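Local coordinates for protein beta-lactamase (Francisella tularensis subsp. tularensis, PDB 3P09) that probably hydrolyses the amide bond of beta-lactam antibiotics to give substituted beta-amino acids, as a class A beta-lactamase linked to antibiotic resistance, at residues Cys63-Phe68 with Lys179-Asp184; Pro103-Asn108 with Ser127-Ile132; Lys222-Gly227 with Asn283-Thr288. All blocks are in the same frame, centred on the assembly; numbering follows the deposited sequence.

Contact 1. Residues Cys63-Phe68 with Lys179-Asp184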
ATOM      1  N   CYS A  63      -2.835  -2.248   7.447  1.00 20.86           N
ATOM      2  CA  CYS A  63      -3.798  -3.072   6.722  1.00 18.61           C
ATOM      3  C   CYS A  63      -3.121  -3.683   5.485  1.00 22.34           C
ATOM      4  O   CYS A  63      -1.924  -3.973   5.502  1.00 21.60           O
ATOM      5  CB  CYS A  63      -5.024  -2.231   6.318  1.00 22.24           C
ATOM      6  SG  CYS A  63      -5.694  -1.175   7.657  1.00 26.68           S
ATOM      7  N   SER A  64      -3.878  -3.839   4.404  1.00 17.57           N
ATOM      8  CA  SER A  64      -3.379  -4.485   3.195  1.00 17.58           C
ATOM      9  C   SER A  64      -2.284  -3.714   2.470  1.00 22.59           C
ATOM     10  O   SER A  64      -1.685  -4.231   1.539  1.00 18.44           O
ATOM     11  CB  SER A  64      -4.526  -4.759   2.222  1.00 22.09           C
ATOM     12  OG  SER A  64      -5.235  -5.916   2.619  1.00 24.33           O
ATOM     13  N   VAL A  65      -2.011  -2.484   2.881  1.00 18.41           N
ATOM     14  CA  VAL A  65      -0.933  -1.740   2.226  1.00 18.16           C
ATOM     15  C   VAL A  65       0.419  -2.480   2.330  1.00 18.00           C
ATOM     16  O   VAL A  65       1.284  -2.350   1.462  1.00 18.97           O
ATOM     17  CB  VAL A  65      -0.826  -0.305   2.776  1.00 21.43           C
ATOM     18  CG1 VAL A  65       0.386   0.418   2.183  1.00 21.62           C
ATOM     19  CG2 VAL A  65      -2.105   0.470   2.458  1.00 16.40           C
ATOM     20  N   PHE A  66       0.600  -3.263   3.388  1.00 16.04           N
ATOM     21  CA  PHE A  66       1.853  -3.997   3.554  1.00 12.85           C
ATOM     22  C   PHE A  66       2.147  -4.839   2.307  1.00 19.09           C
ATOM     23  O   PHE A  66       3.294  -5.185   2.040  1.00 17.66           O
ATOM     24  CB  PHE A  66       1.818  -4.880   4.819  1.00 19.72           C
ATOM     25  CG  PHE A  66       1.297  -6.278   4.588  1.00 21.23           C
ATOM     26  CD1 PHE A  66      -0.067  -6.539   4.602  1.00 22.94           C
ATOM     27  CD2 PHE A  66       2.178  -7.336   4.383  1.00 21.66           C
ATOM     28  CE1 PHE A  66      -0.542  -7.827   4.396  1.00 22.26           C
ATOM     29  CE2 PHE A  66       1.711  -8.617   4.168  1.00 25.09           C
ATOM     30  CZ  PHE A  66       0.348  -8.866   4.171  1.00 22.46           C
ATOM     31  N   LYS A  67       1.115  -5.168   1.533  1.00 17.10           N
ATOM     32  CA  LYS A  67       1.339  -6.060   0.391  1.00 22.84           C
ATOM     33  C   LYS A  67       2.308  -5.489  -0.662  1.00 26.26           C
ATOM     34  O   LYS A  67       2.948  -6.254  -1.378  1.00 18.83           O
ATOM     35  CB  LYS A  67       0.005  -6.510  -0.233  1.00 19.24           C
ATOM     36  CG  LYS A  67      -0.785  -7.429   0.710  1.00 20.32           C
ATOM     37  CD  LYS A  67      -2.261  -7.545   0.324  1.00 19.48           C
ATOM     38  CE  LYS A  67      -2.999  -8.415   1.354  1.00 19.37           C
ATOM     39  NZ  LYS A  67      -4.467  -8.453   1.076  1.00 20.20           N
ATOM     40  N   PHE A  68       2.436  -4.166  -0.761  1.00 19.62           N
ATOM     41  CA  PHE A  68       3.406  -3.633  -1.727  1.00 19.68           C
ATOM     42  C   PHE A  68       4.845  -3.742  -1.219  1.00 20.43           C
ATOM     43  O   PHE A  68       5.782  -3.893  -2.008  1.00 20.15           O
ATOM     44  CB  PHE A  68       3.048  -2.216  -2.245  1.00 18.86           C
ATOM     45  CG  PHE A  68       3.557  -1.066  -1.384  1.00 18.02           C
ATOM     46  CD1 PHE A  68       4.910  -0.726  -1.360  1.00 18.25           C
ATOM     47  CD2 PHE A  68       2.658  -0.290  -0.652  1.00 17.47           C
ATOM     48  CE1 PHE A  68       5.368   0.345  -0.594  1.00 17.38           C
ATOM     49  CE2 PHE A  68       3.109   0.789   0.132  1.00 20.05           C
ATOM     50  CZ  PHE A  68       4.467   1.102   0.153  1.00 14.18           C
ATOM     51  N   LYS A 179       4.668   9.231   6.301  1.00 18.94           N
ATOM     52  CA  LYS A 179       5.999   9.524   5.779  1.00 15.96           C
ATOM     53  C   LYS A 179       6.730   8.242   5.383  1.00 20.54           C
ATOM     54  O   LYS A 179       7.253   8.125   4.276  1.00 20.80           O
ATOM     55  CB  LYS A 179       6.805  10.325   6.823  1.00 20.40           C
ATOM     56  CG  LYS A 179       8.145  10.850   6.339  1.00 30.04           C
ATOM     57  CD  LYS A 179       8.824  11.673   7.433  1.00 42.56           C
ATOM     58  CE  LYS A 179      10.199  12.154   6.981  1.00 55.70           C
ATOM     59  NZ  LYS A 179      10.909  12.950   8.025  1.00 56.67           N
ATOM     60  N   ALA A 180       6.742   7.262   6.284  1.00 23.47           N
ATOM     61  CA  ALA A 180       7.516   6.054   6.058  1.00 23.97           C
ATOM     62  C   ALA A 180       6.993   5.273   4.859  1.00 23.10           C
ATOM     63  O   ALA A 180       7.766   4.829   4.001  1.00 19.61           O
ATOM     64  CB  ALA A 180       7.536   5.167   7.323  1.00 21.81           C
ATOM     65  N   ILE A 181       5.679   5.097   4.807  1.00 18.41           N
ATOM     66  CA  ILE A 181       5.085   4.246   3.787  1.00 14.09           C
ATOM     67  C   ILE A 181       5.173   4.906   2.415  1.00 18.69           C
ATOM     68  O   ILE A 181       5.297   4.223   1.413  1.00 18.34           O
ATOM     69  CB  ILE A 181       3.628   3.882   4.108  1.00 19.39           C
ATOM     70  CG1 ILE A 181       3.217   2.641   3.310  1.00 20.15           C
ATOM     71  CG2 ILE A 181       2.693   5.073   3.840  1.00 19.78           C
ATOM     72  CD1 ILE A 181       3.994   1.399   3.735  1.00 19.84           C
ATOM     73  N   THR A 182       5.164   6.238   2.384  1.00 16.43           N
ATOM     74  CA  THR A 182       5.227   6.981   1.125  1.00 20.57           C
ATOM     75  C   THR A 182       6.661   7.031   0.593  1.00 20.46           C
ATOM     76  O   THR A 182       6.888   6.860  -0.597  1.00 20.32           O
ATOM     77  CB  THR A 182       4.649   8.423   1.281  1.00 20.05           C
ATOM     78  OG1 THR A 182       3.277   8.341   1.665  1.00 21.14           O
ATOM     79  CG2 THR A 182       4.722   9.209  -0.028  1.00 18.54           C
ATOM     80  N   LYS A 183       7.628   7.280   1.470  1.00 21.82           N
ATOM     81  CA  LYS A 183       9.033   7.124   1.093  1.00 22.52           C
ATOM     82  C   LYS A 183       9.286   5.700   0.558  1.00 22.19           C
ATOM     83  O   LYS A 183      10.042   5.507  -0.395  1.00 21.34           O
ATOM     84  CB  LYS A 183       9.960   7.447   2.276  1.00 20.80           C
ATOM     85  CG  LYS A 183      10.002   8.944   2.635  1.00 19.64           C
ATOM     86  CD  LYS A 183      11.183   9.308   3.548  1.00 30.63           C
ATOM     87  CE  LYS A 183      11.335   8.330   4.677  1.00 44.57           C
ATOM     88  NZ  LYS A 183      12.651   8.476   5.381  1.00 52.33           N
ATOM     89  N   ASP A 184       8.638   4.705   1.158  1.00 18.63           N
ATOM     90  CA  ASP A 184       8.828   3.313   0.726  1.00 19.65           C
ATOM     91  C   ASP A 184       8.386   3.071  -0.712  1.00 21.45           C
ATOM     92  O   ASP A 184       9.103   2.453  -1.492  1.00 24.52           O
ATOM     93  CB  ASP A 184       8.051   2.344   1.616  1.00 21.91           C
ATOM     94  CG  ASP A 184       8.673   2.178   2.987  1.00 27.07           C
ATOM     95  OD1 ASP A 184       9.847   2.583   3.173  1.00 22.36           O
ATOM     96  OD2 ASP A 184       7.984   1.630   3.874  1.00 24.70           O
TER

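Contact 2. Residues Pro103-Asn108 with Ser127-Ile132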
ATOM      1  N   PRO A 103      -9.453 -13.246  -5.250  1.00 22.35           N
ATOM      2  CA  PRO A 103      -9.959 -13.179  -6.622  1.00 21.35           C
ATOM      3  C   PRO A 103      -9.148 -14.017  -7.613  1.00 25.30           C
ATOM      4  O   PRO A 103      -9.746 -14.608  -8.492  1.00 28.60           O
ATOM      5  CB  PRO A 103      -9.898 -11.681  -6.953  1.00 21.84           C
ATOM      6  CG  PRO A 103      -8.893 -11.118  -6.001  1.00 23.71           C
ATOM      7  CD  PRO A 103      -9.034 -11.931  -4.738  1.00 23.64           C
ATOM      8  N   ILE A 104      -7.830 -14.089  -7.464  1.00 19.35           N
ATOM      9  CA  ILE A 104      -7.022 -14.907  -8.362  1.00 18.56           C
ATOM     10  C   ILE A 104      -6.767 -16.313  -7.788  1.00 23.86           C
ATOM     11  O   ILE A 104      -7.003 -17.311  -8.452  1.00 22.79           O
ATOM     12  CB  ILE A 104      -5.664 -14.232  -8.685  1.00 29.18           C
ATOM     13  CG1 ILE A 104      -5.868 -12.946  -9.483  1.00 30.61           C
ATOM     14  CG2 ILE A 104      -4.769 -15.171  -9.487  1.00 22.53           C
ATOM     15  CD1 ILE A 104      -6.373 -11.784  -8.684  1.00 33.83           C
ATOM     16  N   THR A 105      -6.298 -16.389  -6.547  1.00 21.74           N
ATOM     17  CA  THR A 105      -5.900 -17.675  -6.007  1.00 14.31           C
ATOM     18  C   THR A 105      -7.067 -18.668  -5.952  1.00 20.01           C
ATOM     19  O   THR A 105      -6.877 -19.860  -6.180  1.00 22.27           O
ATOM     20  CB  THR A 105      -5.205 -17.539  -4.648  1.00 17.07           C
ATOM     21  OG1 THR A 105      -6.040 -16.802  -3.743  1.00 21.72           O
ATOM     22  CG2 THR A 105      -3.873 -16.793  -4.830  1.00 21.58           C
ATOM     23  N   ALA A 106      -8.268 -18.176  -5.677  1.00 21.07           N
ATOM     24  CA  ALA A 106      -9.422 -19.055  -5.577  1.00 23.42           C
ATOM     25  C   ALA A 106      -9.747 -19.722  -6.912  1.00 29.27           C
ATOM     26  O   ALA A 106     -10.436 -20.744  -6.950  1.00 27.65           O
ATOM     27  CB  ALA A 106     -10.641 -18.284  -5.051  1.00 19.68           C
ATOM     28  N   LYS A 107      -9.281 -19.140  -8.013  1.00 20.45           N
ATOM     29  CA  LYS A 107      -9.544 -19.736  -9.322  1.00 22.98           C
ATOM     30  C   LYS A 107      -8.453 -20.735  -9.722  1.00 24.76           C
ATOM     31  O   LYS A 107      -8.477 -21.283 -10.822  1.00 29.24           O
ATOM     32  CB  LYS A 107      -9.674 -18.650 -10.400  1.00 24.20           C
ATOM     33  CG  LYS A 107     -10.688 -17.551 -10.074  1.00 24.33           C
ATOM     34  CD  LYS A 107     -10.963 -16.697 -11.318  1.00 23.99           C
ATOM     35  CE  LYS A 107     -12.041 -15.660 -11.054  1.00 24.87           C
ATOM     36  NZ  LYS A 107     -12.450 -14.953 -12.310  1.00 20.72           N
ATOM     37  N   ASN A 108      -7.503 -20.986  -8.830  1.00 19.41           N
ATOM     38  CA  ASN A 108      -6.341 -21.794  -9.198  1.00 26.71           C
ATOM     39  C   ASN A 108      -5.975 -22.903  -8.214  1.00 29.75           C
ATOM     40  O   ASN A 108      -4.837 -23.386  -8.211  1.00 24.92           O
ATOM     41  CB  ASN A 108      -5.133 -20.881  -9.415  1.00 19.87           C
ATOM     42  CG  ASN A 108      -5.260 -20.053 -10.669  1.00 22.07           C
ATOM     43  OD1 ASN A 108      -4.948 -20.520 -11.765  1.00 19.67           O
ATOM     44  ND2 ASN A 108      -5.743 -18.819 -10.522  1.00 22.27           N
ATOM     45  N   SER A 127      -5.580 -12.142  -0.588  1.00 18.75           N
ATOM     46  CA  SER A 127      -5.015 -12.494   0.716  1.00 24.85           C
ATOM     47  C   SER A 127      -4.223 -13.805   0.726  1.00 21.00           C
ATOM     48  O   SER A 127      -3.100 -13.858   1.230  1.00 21.12           O
ATOM     49  CB  SER A 127      -6.105 -12.495   1.796  1.00 21.44           C
ATOM     50  OG  SER A 127      -6.614 -11.188   1.986  1.00 36.07           O
ATOM     51  N   PRO A 128      -4.798 -14.878   0.167  1.00 18.49           N
ATOM     52  CA  PRO A 128      -3.997 -16.100   0.111  1.00 21.26           C
ATOM     53  C   PRO A 128      -2.702 -15.900  -0.663  1.00 20.06           C
ATOM     54  O   PRO A 128      -1.693 -16.478  -0.276  1.00 20.42           O
ATOM     55  CB  PRO A 128      -4.909 -17.075  -0.612  1.00 20.05           C
ATOM     56  CG  PRO A 128      -6.301 -16.601  -0.251  1.00 22.04           C
ATOM     57  CD  PRO A 128      -6.192 -15.104  -0.241  1.00 17.87           C
ATOM     58  N   ALA A 129      -2.744 -15.123  -1.743  1.00 14.73           N
ATOM     59  CA  ALA A 129      -1.545 -14.851  -2.521  1.00 18.00           C
ATOM     60  C   ALA A 129      -0.472 -14.238  -1.626  1.00 18.25           C
ATOM     61  O   ALA A 129       0.702 -14.630  -1.687  1.00 17.28           O
ATOM     62  CB  ALA A 129      -1.869 -13.928  -3.701  1.00 17.44           C
ATOM     63  N   SER A 130      -0.887 -13.287  -0.792  1.00 20.23           N
ATOM     64  CA  SER A 130       0.027 -12.594   0.113  1.00 22.70           C
ATOM     65  C   SER A 130       0.658 -13.547   1.108  1.00 23.54           C
ATOM     66  O   SER A 130       1.858 -13.482   1.361  1.00 21.92           O
ATOM     67  CB  SER A 130      -0.712 -11.510   0.902  1.00 20.68           C
ATOM     68  OG  SER A 130      -1.229 -10.540   0.023  1.00 34.43           O
ATOM     69  N   ASN A 131      -0.155 -14.413   1.704  1.00 20.86           N
ATOM     70  CA  ASN A 131       0.387 -15.338   2.700  1.00 22.04           C
ATOM     71  C   ASN A 131       1.382 -16.306   2.056  1.00 25.27           C
ATOM     72  O   ASN A 131       2.396 -16.657   2.653  1.00 25.09           O
ATOM     73  CB  ASN A 131      -0.735 -16.100   3.432  1.00 21.85           C
ATOM     74  CG  ASN A 131      -1.492 -15.222   4.436  1.00 26.64           C
ATOM     75  OD1 ASN A 131      -1.145 -14.062   4.653  1.00 28.20           O
ATOM     76  ND2 ASN A 131      -2.532 -15.780   5.044  1.00 25.41           N
ATOM     77  N   ILE A 132       1.090 -16.733   0.830  1.00 19.92           N
ATOM     78  CA  ILE A 132       2.006 -17.604   0.086  1.00 17.09           C
ATOM     79  C   ILE A 132       3.348 -16.906  -0.147  1.00 23.38           C
ATOM     80  O   ILE A 132       4.415 -17.500   0.028  1.00 23.39           O
ATOM     81  CB  ILE A 132       1.394 -18.039  -1.265  1.00 19.92           C
ATOM     82  CG1 ILE A 132       0.222 -19.006  -1.028  1.00 23.99           C
ATOM     83  CG2 ILE A 132       2.459 -18.674  -2.165  1.00 21.44           C
ATOM     84  CD1 ILE A 132      -0.602 -19.282  -2.248  1.00 22.68           C
TER

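Contact 3. Residues Lys222-Gly227 with Asn283-Thr288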
ATOM      1  N   LYS A 222      -8.016  13.353 -15.030  1.00 55.48           N
ATOM      2  CA  LYS A 222      -8.121  12.109 -15.791  1.00 64.69           C
ATOM      3  C   LYS A 222      -6.924  11.809 -16.706  1.00 52.99           C
ATOM      4  O   LYS A 222      -6.720  10.664 -17.110  1.00 48.56           O
ATOM      5  CB  LYS A 222      -9.450  12.076 -16.549  1.00 78.95           C
ATOM      6  CG  LYS A 222     -10.644  12.243 -15.610  1.00 89.00           C
ATOM      7  CD  LYS A 222     -11.960  12.411 -16.345  1.00 96.96           C
ATOM      8  CE  LYS A 222     -13.092  12.687 -15.364  1.00100.32           C
ATOM      9  NZ  LYS A 222     -14.430  12.660 -16.021  1.00103.47           N
ATOM     10  N   ASP A 223      -6.124  12.828 -17.007  1.00 46.57           N
ATOM     11  CA  ASP A 223      -4.904  12.638 -17.792  1.00 48.69           C
ATOM     12  C   ASP A 223      -3.652  12.394 -16.932  1.00 42.62           C
ATOM     13  O   ASP A 223      -2.539  12.288 -17.456  1.00 46.80           O
ATOM     14  CB  ASP A 223      -4.677  13.821 -18.736  1.00 54.92           C
ATOM     15  CG  ASP A 223      -4.830  15.159 -18.040  1.00 71.03           C
ATOM     16  OD1 ASP A 223      -5.767  15.305 -17.225  1.00 74.05           O
ATOM     17  OD2 ASP A 223      -4.018  16.067 -18.311  1.00 75.97           O
ATOM     18  N   TRP A 224      -3.832  12.320 -15.616  1.00 28.25           N
ATOM     19  CA  TRP A 224      -2.749  11.906 -14.731  1.00 25.87           C
ATOM     20  C   TRP A 224      -2.748  10.384 -14.580  1.00 35.11           C
ATOM     21  O   TRP A 224      -3.796   9.780 -14.379  1.00 34.29           O
ATOM     22  CB  TRP A 224      -2.876  12.582 -13.355  1.00 24.92           C
ATOM     23  CG  TRP A 224      -2.627  14.075 -13.404  1.00 30.90           C
ATOM     24  CD1 TRP A 224      -2.630  14.877 -14.519  1.00 29.70           C
ATOM     25  CD2 TRP A 224      -2.327  14.932 -12.297  1.00 30.46           C
ATOM     26  NE1 TRP A 224      -2.355  16.186 -14.168  1.00 25.86           N
ATOM     27  CE2 TRP A 224      -2.164  16.242 -12.810  1.00 34.86           C
ATOM     28  CE3 TRP A 224      -2.177  14.723 -10.925  1.00 29.40           C
ATOM     29  CZ2 TRP A 224      -1.863  17.330 -11.991  1.00 33.37           C
ATOM     30  CZ3 TRP A 224      -1.883  15.805 -10.114  1.00 36.40           C
ATOM     31  CH2 TRP A 224      -1.728  17.095 -10.651  1.00 28.67           C
ATOM     32  N   ILE A 225      -1.572   9.768 -14.686  1.00 29.84           N
ATOM     33  CA  ILE A 225      -1.463   8.320 -14.550  1.00 25.62           C
ATOM     34  C   ILE A 225      -1.201   7.952 -13.098  1.00 26.11           C
ATOM     35  O   ILE A 225      -0.442   8.631 -12.415  1.00 23.99           O
ATOM     36  CB  ILE A 225      -0.339   7.768 -15.425  1.00 25.05           C
ATOM     37  CG1 ILE A 225      -0.573   8.146 -16.888  1.00 34.85           C
ATOM     38  CG2 ILE A 225      -0.251   6.256 -15.292  1.00 24.82           C
ATOM     39  CD1 ILE A 225       0.595   7.825 -17.779  1.00 36.67           C
ATOM     40  N   ILE A 226      -1.826   6.879 -12.620  1.00 19.49           N
ATOM     41  CA  ILE A 226      -1.646   6.474 -11.231  1.00 19.07           C
ATOM     42  C   ILE A 226      -1.503   4.960 -11.083  1.00 26.15           C
ATOM     43  O   ILE A 226      -2.053   4.191 -11.877  1.00 21.97           O
ATOM     44  CB  ILE A 226      -2.799   7.007 -10.334  1.00 39.24           C
ATOM     45  CG1 ILE A 226      -2.742   6.390  -8.939  1.00 41.16           C
ATOM     46  CG2 ILE A 226      -4.151   6.724 -10.956  1.00 46.17           C
ATOM     47  CD1 ILE A 226      -3.789   6.955  -7.998  1.00 43.24           C
ATOM     48  N   GLY A 227      -0.719   4.547 -10.094  1.00 20.60           N
ATOM     49  CA  GLY A 227      -0.675   3.161  -9.652  1.00 19.00           C
ATOM     50  C   GLY A 227      -0.768   3.214  -8.134  1.00 18.87           C
ATOM     51  O   GLY A 227      -0.281   4.170  -7.541  1.00 22.20           O
ATOM     52  N   ASN A 283      -5.538  19.795  -6.393  1.00 29.50           N
ATOM     53  CA  ASN A 283      -5.684  21.224  -6.643  1.00 28.65           C
ATOM     54  C   ASN A 283      -4.393  21.982  -6.343  1.00 35.05           C
ATOM     55  O   ASN A 283      -4.002  22.888  -7.084  1.00 34.57           O
ATOM     56  CB  ASN A 283      -6.821  21.807  -5.809  1.00 32.07           C
ATOM     57  CG  ASN A 283      -8.189  21.374  -6.301  1.00 38.65           C
ATOM     58  OD1 ASN A 283      -8.332  20.869  -7.417  1.00 41.58           O
ATOM     59  ND2 ASN A 283      -9.204  21.583  -5.473  1.00 41.72           N
ATOM     60  N   ASP A 284      -3.738  21.603  -5.249  1.00 26.35           N
ATOM     61  CA  ASP A 284      -2.509  22.264  -4.829  1.00 33.91           C
ATOM     62  C   ASP A 284      -1.370  21.968  -5.798  1.00 35.72           C
ATOM     63  O   ASP A 284      -0.637  22.868  -6.198  1.00 34.38           O
ATOM     64  CB  ASP A 284      -2.128  21.849  -3.411  1.00 32.35           C
ATOM     65  CG  ASP A 284      -1.149  22.815  -2.768  1.00 43.41           C
ATOM     66  OD1 ASP A 284      -1.391  24.043  -2.835  1.00 40.99           O
ATOM     67  OD2 ASP A 284      -0.136  22.350  -2.207  1.00 50.36           O
ATOM     68  N   LEU A 285      -1.237  20.704  -6.186  1.00 28.44           N
ATOM     69  CA  LEU A 285      -0.216  20.319  -7.150  1.00 31.40           C
ATOM     70  C   LEU A 285      -0.390  21.069  -8.459  1.00 32.76           C
ATOM     71  O   LEU A 285       0.579  21.586  -9.023  1.00 36.30           O
ATOM     72  CB  LEU A 285      -0.245  18.811  -7.390  1.00 26.93           C
ATOM     73  CG  LEU A 285       0.259  18.009  -6.188  1.00 34.54           C
ATOM     74  CD1 LEU A 285       0.215  16.522  -6.481  1.00 33.40           C
ATOM     75  CD2 LEU A 285       1.675  18.455  -5.794  1.00 36.70           C
ATOM     76  N   THR A 286      -1.629  21.133  -8.932  1.00 30.39           N
ATOM     77  CA  THR A 286      -1.944  21.814 -10.179  1.00 28.59           C
ATOM     78  C   THR A 286      -1.564  23.286 -10.082  1.00 36.11           C
ATOM     79  O   THR A 286      -1.021  23.865 -11.017  1.00 36.22           O
ATOM     80  CB  THR A 286      -3.428  21.696 -10.505  1.00 29.61           C
ATOM     81  OG1 THR A 286      -3.727  20.324 -10.816  1.00 38.88           O
ATOM     82  CG2 THR A 286      -3.778  22.594 -11.685  1.00 32.77           C
ATOM     83  N   ASN A 287      -1.853  23.884  -8.935  1.00 35.37           N
ATOM     84  CA  ASN A 287      -1.437  25.254  -8.671  1.00 29.80           C
ATOM     85  C   ASN A 287       0.086  25.367  -8.709  1.00 35.63           C
ATOM     86  O   ASN A 287       0.634  26.306  -9.281  1.00 38.86           O
ATOM     87  CB  ASN A 287      -1.964  25.707  -7.315  1.00 33.31           C
ATOM     88  CG  ASN A 287      -1.799  27.196  -7.103  1.00 39.01           C
ATOM     89  OD1 ASN A 287      -1.886  27.976  -8.050  1.00 43.94           O
ATOM     90  ND2 ASN A 287      -1.541  27.595  -5.866  1.00 40.70           N
ATOM     91  N   THR A 288       0.764  24.389  -8.109  1.00 34.30           N
ATOM     92  CA  THR A 288       2.225  24.367  -8.076  1.00 39.62           C
ATOM     93  C   THR A 288       2.823  24.313  -9.481  1.00 37.15           C
ATOM     94  O   THR A 288       3.715  25.088  -9.827  1.00 33.82           O
ATOM     95  CB  THR A 288       2.741  23.172  -7.242  1.00 42.78           C
ATOM     96  OG1 THR A 288       2.446  23.394  -5.858  1.00 36.54           O
ATOM     97  CG2 THR A 288       4.249  23.001  -7.411  1.00 43.59           C
TER

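Contact 1. Residues Cys63-Phe68 with Lys179-Asp184
The ring of Phe68 turns its edge to two groups of helix 178-190. Its CZ lies 3.5 Å from Ile181 O, which sits near the ring plane, and along the same rim CE1 comes to 4.0 Å from Asp184 CB, the Asp184 carboxylate being turned 68° against the ring. The Ile181 chain comes in from one side of the plane near CZ and CE2, with its CD1 3.6 Å from Phe68 CZ. Ile181 is also reached from Val65, whose CG1 rests 3.8 Å from Ile181 CG1. That methyl points to the helix because it is trans to the Val65 nitrogen (chi1 175°), and the ethyl arm of Ile181 slants across both partners. Ser64 and Lys67, in the same turn but away from helix 178-190, are consistent with the SxxK motif whose serine is the nucleophile in class A enzymes; Lys67 NZ donates to Ser64 OG at 3.1 Å and also to Ser125 O. Cys63, disulfide-bonded to Cys233, ties the start of this turn to the loop after strand 225-232. Val242 of strand 239-246 touches both Val65 and Ile181, and Lys229 of strand 225-232 touches Phe68, so the two helices meet beside the five-stranded sheet.

Contact 2. Residues Pro103-Asn108 with Ser127-Ile132
Thr105 packs against Pro128 and Ala129 in the helical part of the class A beta-lactamase fold, where the loop before strand 112-114 covers the first turn of helix 127-137. The close part is small and is carried by both branches of the threonine. OG1 stands above the CB-CG edge of the proline ring, 3.3 Å from Pro128 CB and 3.5 Å from Pro128 CG, while CG2 lies 3.7 Å from both Ala129 CB and Ala129 N. A chi1 of 54° tucks the hydroxyl between the Thr105 nitrogen and carbonyl carbon and directs the methyl to the alanine. The hydroxyl is not left to the proline alone: it is hydrogen-bonded to Asp126 OD1, an oxygen that also accepts from Ala129 N, while Asp126 OD2 takes Ile104 N. One carboxylate thereby joins the loop to the helix start. Ile96 of helix 93-96 touches both Thr105 and Pro128. On the solvent side, by contrast, Ala106 and Lys107 are exposed and do not touch the helix segment, and the loop is held by its own bonds. There Ile104 O accepts from Lys107 N and, on the opposite face of its carbonyl plane, from Asn108 ND2 at 2.9 Å, with an N-H...O angle of 151°.

Contact 3. Residues Lys222-Gly227 with Asn283-Thr288
The loop leading into strand 225-232 runs past the last turns of helix 271-289 at a distance, the nearest CA atoms, those of Trp224 and Thr286, being 10.9 Å apart. Trp224 spans that gap by itself on the loop side. Its CG is trans to the carbonyl carbon (chi1 -68°), which sends the indole out to the helix with its six-membered ring leading. The far corner of that ring does the touching: CH2 is 4.0 Å from Leu285 CB, which lies near the ring plane, so the edge of the indole meets the leucine at its CB. The second partner is polar. Thr286 OG1 approaches the same part of the ring obliquely, 3.7 Å from Trp224 CZ2 and 3.8 Å from Trp224 CH2. Its contact with the ring is packing; its hydrogen bond goes to Ala282 O, one turn back in the helix. Leu285 is buried, whereas Thr286 is exposed, and the indole thus lies across the border between the interior and the surface. Ile245 of strand 239-246 and Pro247 just beyond it also touch Trp224. The contact therefore joins the loop entering the edge strand 225-232, which is paired with 239-246 through Ile225 and Trp246, to the C-terminal helix.

In the fold
Contacts 1 and 2 meet at the probable active site: Lys67 CE of contact 1 lies 3.1 Å from Ser130 OG of contact 2, and Lys67 NZ lies 3.6 Å from Ser127 OG, although the contact centres are 20 Å apart. Glu161 lies by both, weakly paired with Ser64 and Lys67 and bonded through its backbone oxygen to Asn131. A sulfate ion, probably from crystallisation, is weakly bonded to Ser64 OG. Contact 3 stands apart, its nearest atoms about 9 Å from contact 1 and about 16 Å from contact 2, across the chain's centre from the latter. Strand 225-232 nevertheless connects the regions, starting at contact 3 and bringing Lys229 against Ser64 and Lys67.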